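Zn-dependent hydrolase of metallo-beta-lactamase superfamily TM0207 (Thermotoga maritima, PDB 1VJN) is a putative zinc-dependent hydrolase of the metallo-beta-lactamase superfamily whose substrate is not established. Local coordinates at residues G125-P130 with A161-A166; L142-G147 with D187-L192. All blocks are in the same frame, centred on the assembly; numbering follows the deposited sequence.

Interaction 1: residues G125-P130 with A161-A166; sequences GHVLTP and ADLLNA
Leu128 and Leu163 bury the most surface in this contact, yet each meets mainly a neighbour of the other. Methyl CD1 of Leu128 rests 3.7 Å from CD1 of Leu164, and its distance to CD2 of Leu164 is 3.9 Å, so a single methyl faces the forked end of the second leucine. The two side chains cross at about a right angle. In Leu164 the CB does not point at the loop; with CG anti to the carbonyl carbon (chi1 -65°), the isopropyl end nevertheless swings back to Leu128. The CB of Leu163 points toward the loop, and its CD1 reaches CG1 of Val127, 3.8 Å away, while the same methyl lies 4.2 Å from the carbonyl O of Leu128. No hydrogen bond or charge joins the segments; the interface is made by methyl groups.

Each segment also has polar bonds of its own. ND1 of His126 donates a nearly straight bond of 2.7 Å to the carbonyl O of Val127, lying in the imidazole plane but reaching the oxygen from above the carbonyl plane. Across the contact, the helix ends in a Schellman motif, with Asn165 at positive phi as C-prime.

The loop enters helix 130-136 at Thr129, its N-cap. Leu128 also packs on Val133 and Ile136 of that helix and on Val160 of helix 154-163, whereas Leu164 touches Ile136 and Leu142 of strand 141-145. The contact thus joins the loop following strand 116-120 to the C-terminal end of helix 154-163.

Interaction 2: residues L142-G147 with D187-L192; sequences LLVPVG and DDFLKL
Phe189 extends with CG anti to its backbone N (chi1 -177°), which carries the ring from helix 187-190 to Val146, while Val146 turns CG1 anti to its own carbonyl carbon (chi1 -58°) and sets that methyl over the aromatic face. CG1 of Val146 stands 3.7 Å from the centroid of the Phe189 ring and only 12° off its normal, a well-centred CH-pi contact. The nearest ring atoms are CD1 and CG of Phe189, each 3.7 Å from CG1 of Val146, and the two side chains cross at about a right angle. Val144, on the strand two residues before Val146, adds a looser contact: its CG1 approaches CZ of Phe189 obliquely at 4.3 Å.

Around this contact, Ala157 of helix 154-163 touches Val144, Val146 and Phe189. Pro171 of strand 168-172 also meets the phenyl ring, and Phe193 packs against it edge-to-face. The short helix is thereby joined to the end of strand 141-145 and the residues that follow.

All three residues that touch are buried, and no hydrogen bond crosses between the segments. The direct contact therefore rests on dispersion and a weak CH-pi attraction, with the methyl carbon placed over the ring centre.

In the fold
Both contacts are apolar and lack hydrogen bonds between their segments, but they differ in depth. Interaction 2 is wholly buried and centres on an aromatic face, whereas interaction 1 is aliphatic and partly buried, with Leu163 exposed. Strand 141-145 and helix 154-163, consecutive in the chain, link them: Leu142, at the start of the first segment of interaction 2, packs against Ala161, Leu164 and Ala166 of interaction 1. Helix 154-163 thus meets the loop leading into helix 130-136 in one contact and, through Ala157, borders Phe189 in the other. Interaction 1 joins a loop to this helix, and interaction 2 joins a short helix to strand 141-145 of the mixed sheet, both within the metallo-hydrolase/oxidoreductase fold.

Interaction 1: residues G125-P130 with A161-A166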
loop_
_atom_site.group_PDB
_atom_site.type_symbol
_atom_site.label_atom_id
_atom_site.label_comp_id
_atom_site.label_asym_id
_atom_site.label_seq_id
_atom_site.Cartn_x
_atom_site.Cartn_y
_atom_site.Cartn_z
ATOM N N GLY A 125 -1.888 2.532 -12.395
ATOM C CA GLY A 125 -2.779 3.057 -13.414
ATOM C C GLY A 125 -3.277 2.030 -14.378
ATOM O O GLY A 125 -4.129 2.344 -15.229
ATOM N N HIS A 126 -2.728 0.820 -14.326
ATOM C CA HIS A 126 -3.096 -0.208 -15.328
ATOM C C HIS A 126 -2.950 -1.537 -14.591
ATOM O O HIS A 126 -2.287 -1.628 -13.565
ATOM C CB HIS A 126 -2.157 -0.200 -16.571
ATOM C CG HIS A 126 -0.709 -0.374 -16.203
ATOM N ND1 HIS A 126 -0.177 -1.586 -15.824
ATOM C CD2 HIS A 126 0.289 0.533 -16.041
ATOM C CE1 HIS A 126 1.095 -1.434 -15.499
ATOM N NE2 HIS A 126 1.407 -0.157 -15.634
ATOM N N VAL A 127 -3.617 -2.555 -15.072
ATOM C CA VAL A 127 -3.466 -3.893 -14.482
ATOM C C VAL A 127 -1.998 -4.280 -14.635
ATOM O O VAL A 127 -1.430 -4.027 -15.679
ATOM C CB VAL A 127 -4.379 -4.889 -15.214
ATOM C CG1 VAL A 127 -4.053 -6.345 -14.840
ATOM C CG2 VAL A 127 -5.866 -4.552 -14.922
ATOM N N LEU A 128 -1.362 -4.855 -13.633
ATOM C CA LEU A 128 0.036 -5.332 -13.788
ATOM C C LEU A 128 0.302 -6.211 -15.040
ATOM O O LEU A 128 -0.517 -7.031 -15.408
ATOM C CB LEU A 128 0.464 -6.164 -12.578
ATOM C CG LEU A 128 0.432 -5.397 -11.248
ATOM C CD1 LEU A 128 0.579 -6.306 -10.049
ATOM C CD2 LEU A 128 1.476 -4.345 -11.207
ATOM N N THR A 129 1.468 -6.055 -15.653
ATOM C CA THR A 129 1.865 -6.904 -16.785
ATOM C C THR A 129 2.341 -8.237 -16.211
ATOM O O THR A 129 2.681 -8.329 -15.006
ATOM C CB THR A 129 3.039 -6.273 -17.577
ATOM O OG1 THR A 129 4.158 -6.160 -16.708
ATOM C CG2 THR A 129 2.767 -4.820 -18.010
ATOM N N PRO A 130 2.427 -9.274 -17.053
ATOM C CA PRO A 130 3.002 -10.533 -16.578
ATOM C C PRO A 130 4.407 -10.369 -15.923
ATOM O O PRO A 130 4.709 -11.043 -14.937
ATOM C CB PRO A 130 3.040 -11.385 -17.837
ATOM C CG PRO A 130 1.898 -10.842 -18.680
ATOM C CD PRO A 130 1.975 -9.354 -18.443
ATOM N N ALA A 161 -5.469 -7.965 -7.516
ATOM C CA ALA A 161 -5.453 -8.754 -6.275
ATOM C C ALA A 161 -5.396 -10.233 -6.571
ATOM O O ALA A 161 -4.652 -10.954 -5.933
ATOM C CB ALA A 161 -6.624 -8.455 -5.443
ATOM N N ASP A 162 -6.191 -10.696 -7.534
ATOM C CA ASP A 162 -6.140 -12.091 -7.959
ATOM C C ASP A 162 -4.811 -12.493 -8.588
ATOM O O ASP A 162 -4.327 -13.602 -8.348
ATOM C CB ASP A 162 -7.270 -12.396 -8.945
ATOM C CG ASP A 162 -8.671 -12.280 -8.311
ATOM O OD1 ASP A 162 -8.791 -12.120 -7.064
ATOM O OD2 ASP A 162 -9.721 -12.326 -9.004
ATOM N N LEU A 163 -4.220 -11.624 -9.412
ATOM C CA LEU A 163 -2.939 -11.945 -9.997
ATOM C C LEU A 163 -1.856 -12.172 -8.942
ATOM O O LEU A 163 -0.904 -12.881 -9.190
ATOM C CB LEU A 163 -2.458 -10.839 -10.953
ATOM C CG LEU A 163 -3.187 -10.818 -12.309
ATOM C CD1 LEU A 163 -2.939 -9.552 -13.078
ATOM C CD2 LEU A 163 -2.821 -12.059 -13.160
ATOM N N LEU A 164 -1.971 -11.497 -7.815
ATOM C CA LEU A 164 -0.938 -11.488 -6.786
ATOM C C LEU A 164 -1.336 -12.437 -5.639
ATOM O O LEU A 164 -0.634 -12.518 -4.647
ATOM C CB LEU A 164 -0.737 -10.043 -6.265
ATOM C CG LEU A 164 -0.183 -8.990 -7.251
ATOM C CD1 LEU A 164 -0.018 -7.601 -6.610
ATOM C CD2 LEU A 164 1.117 -9.458 -7.848
ATOM N N ASN A 165 -2.447 -13.166 -5.822
ATOM C CA ASN A 165 -3.014 -14.080 -4.808
ATOM C C ASN A 165 -3.122 -13.422 -3.431
ATOM O O ASN A 165 -2.878 -14.044 -2.405
ATOM C CB ASN A 165 -2.206 -15.385 -4.791
ATOM C CG ASN A 165 -2.982 -16.562 -4.185
ATOM O OD1 ASN A 165 -4.194 -16.719 -4.394
ATOM N ND2 ASN A 165 -2.278 -17.392 -3.418
ATOM N N ALA A 166 -3.526 -12.154 -3.425
ATOM C CA ALA A 166 -3.563 -11.336 -2.184
ATOM C C ALA A 166 -4.584 -11.894 -1.201
ATOM O O ALA A 166 -5.688 -12.273 -1.600
ATOM C CB ALA A 166 -3.938 -9.904 -2.502
#

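Interaction 2: residues L142-G147 with D187-L192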
loop_
_atom_site.group_PDB
_atom_site.type_symbol
_atom_site.label_atom_id
_atom_site.label_comp_id
_atom_site.label_asym_id
_atom_site.label_seq_id
_atom_site.Cartn_x
_atom_site.Cartn_y
_atom_site.Cartn_z
ATOM N N LEU A 142 -2.146 -6.645 0.535
ATOM C CA LEU A 142 -2.140 -5.754 -0.607
ATOM C C LEU A 142 -2.834 -4.398 -0.316
ATOM O O LEU A 142 -3.985 -4.358 0.089
ATOM C CB LEU A 142 -2.814 -6.448 -1.806
ATOM C CG LEU A 142 -2.759 -5.686 -3.118
ATOM C CD1 LEU A 142 -1.318 -5.420 -3.573
ATOM C CD2 LEU A 142 -3.516 -6.519 -4.123
ATOM N N LEU A 143 -2.117 -3.311 -0.568
ATOM C CA LEU A 143 -2.653 -1.955 -0.489
ATOM C C LEU A 143 -2.901 -1.507 -1.919
ATOM O O LEU A 143 -1.948 -1.366 -2.705
ATOM C CB LEU A 143 -1.665 -1.042 0.208
ATOM C CG LEU A 143 -1.104 -1.606 1.538
ATOM C CD1 LEU A 143 -0.055 -0.636 2.111
ATOM C CD2 LEU A 143 -2.146 -1.855 2.527
ATOM N N VAL A 144 -4.178 -1.311 -2.276
ATOM C CA VAL A 144 -4.539 -1.223 -3.714
ATOM C C VAL A 144 -5.484 -0.021 -3.963
ATOM O O VAL A 144 -6.445 0.149 -3.246
ATOM C CB VAL A 144 -5.151 -2.596 -4.226
ATOM C CG1 VAL A 144 -6.431 -2.908 -3.540
ATOM C CG2 VAL A 144 -5.436 -2.579 -5.719
ATOM N N PRO A 145 -5.169 0.846 -4.939
ATOM C CA PRO A 145 -6.025 1.943 -5.293
ATOM C C PRO A 145 -7.247 1.437 -6.055
ATOM O O PRO A 145 -7.122 0.477 -6.791
ATOM C CB PRO A 145 -5.133 2.800 -6.219
ATOM C CG PRO A 145 -4.202 1.860 -6.828
ATOM C CD PRO A 145 -3.976 0.818 -5.797
ATOM N N VAL A 146 -8.412 2.050 -5.836
ATOM C CA VAL A 146 -9.647 1.624 -6.459
ATOM C C VAL A 146 -10.566 2.749 -6.971
ATOM O O VAL A 146 -11.711 2.481 -7.331
ATOM C CB VAL A 146 -10.490 0.768 -5.458
ATOM C CG1 VAL A 146 -9.698 -0.459 -4.986
ATOM C CG2 VAL A 146 -10.999 1.610 -4.245
ATOM N N GLY A 147 -10.096 3.993 -6.991
ATOM C CA GLY A 147 -10.959 5.116 -7.384
ATOM C C GLY A 147 -11.250 5.302 -8.869
ATOM O O GLY A 147 -12.145 6.080 -9.199
ATOM N N ASP A 187 -17.400 1.504 -1.897
ATOM C CA ASP A 187 -18.503 0.545 -2.033
ATOM C C ASP A 187 -18.523 -0.166 -3.393
ATOM O O ASP A 187 -18.961 -1.311 -3.473
ATOM C CB ASP A 187 -19.848 1.238 -1.806
ATOM C CG ASP A 187 -20.084 1.644 -0.334
ATOM O OD1 ASP A 187 -19.239 1.361 0.567
ATOM O OD2 ASP A 187 -21.127 2.264 0.007
ATOM N N ASP A 188 -18.038 0.498 -4.462
ATOM C CA ASP A 188 -17.966 -0.142 -5.790
ATOM C C ASP A 188 -16.973 -1.286 -5.843
ATOM O O ASP A 188 -17.112 -2.212 -6.606
ATOM C CB ASP A 188 -17.558 0.872 -6.865
ATOM C CG ASP A 188 -18.655 1.860 -7.183
ATOM O OD1 ASP A 188 -19.691 1.889 -6.479
ATOM O OD2 ASP A 188 -18.563 2.668 -8.124
ATOM N N PHE A 189 -15.924 -1.204 -5.066
ATOM C CA PHE A 189 -14.994 -2.314 -4.931
ATOM C C PHE A 189 -15.568 -3.384 -4.010
ATOM O O PHE A 189 -15.514 -4.586 -4.306
ATOM C CB PHE A 189 -13.700 -1.741 -4.412
ATOM C CG PHE A 189 -12.591 -2.723 -4.259
ATOM C CD1 PHE A 189 -12.040 -3.350 -5.354
ATOM C CD2 PHE A 189 -12.037 -2.965 -2.988
ATOM C CE1 PHE A 189 -10.995 -4.218 -5.210
ATOM C CE2 PHE A 189 -10.994 -3.850 -2.839
ATOM C CZ PHE A 189 -10.460 -4.469 -3.939
ATOM N N LEU A 190 -16.152 -2.973 -2.893
ATOM C CA LEU A 190 -16.660 -3.947 -1.901
ATOM C C LEU A 190 -17.724 -4.891 -2.457
ATOM O O LEU A 190 -17.808 -6.052 -2.058
ATOM C CB LEU A 190 -17.227 -3.235 -0.661
ATOM C CG LEU A 190 -16.262 -2.297 0.053
ATOM C CD1 LEU A 190 -16.915 -1.661 1.296
ATOM C CD2 LEU A 190 -14.983 -3.013 0.425
ATOM N N LYS A 191 -18.565 -4.386 -3.351
ATOM C CA LYS A 191 -19.597 -5.207 -3.961
ATOM C C LYS A 191 -19.050 -6.395 -4.788
ATOM O O LYS A 191 -19.792 -7.298 -5.134
ATOM C CB LYS A 191 -20.579 -4.359 -4.788
ATOM C CG LYS A 191 -19.953 -3.519 -5.893
ATOM C CD LYS A 191 -20.745 -3.540 -7.210
ATOM C CE LYS A 191 -22.193 -3.066 -7.072
ATOM N NZ LYS A 191 -23.019 -3.452 -8.290
ATOM N N LEU A 192 -17.746 -6.428 -5.047
ATOM C CA LEU A 192 -17.159 -7.484 -5.856
ATOM C C LEU A 192 -16.714 -8.673 -5.036
ATOM O O LEU A 192 -16.236 -9.665 -5.589
ATOM C CB LEU A 192 -15.969 -6.911 -6.638
ATOM C CG LEU A 192 -16.303 -5.740 -7.578
ATOM C CD1 LEU A 192 -14.997 -5.172 -8.190
ATOM C CD2 LEU A 192 -17.322 -6.136 -8.679
#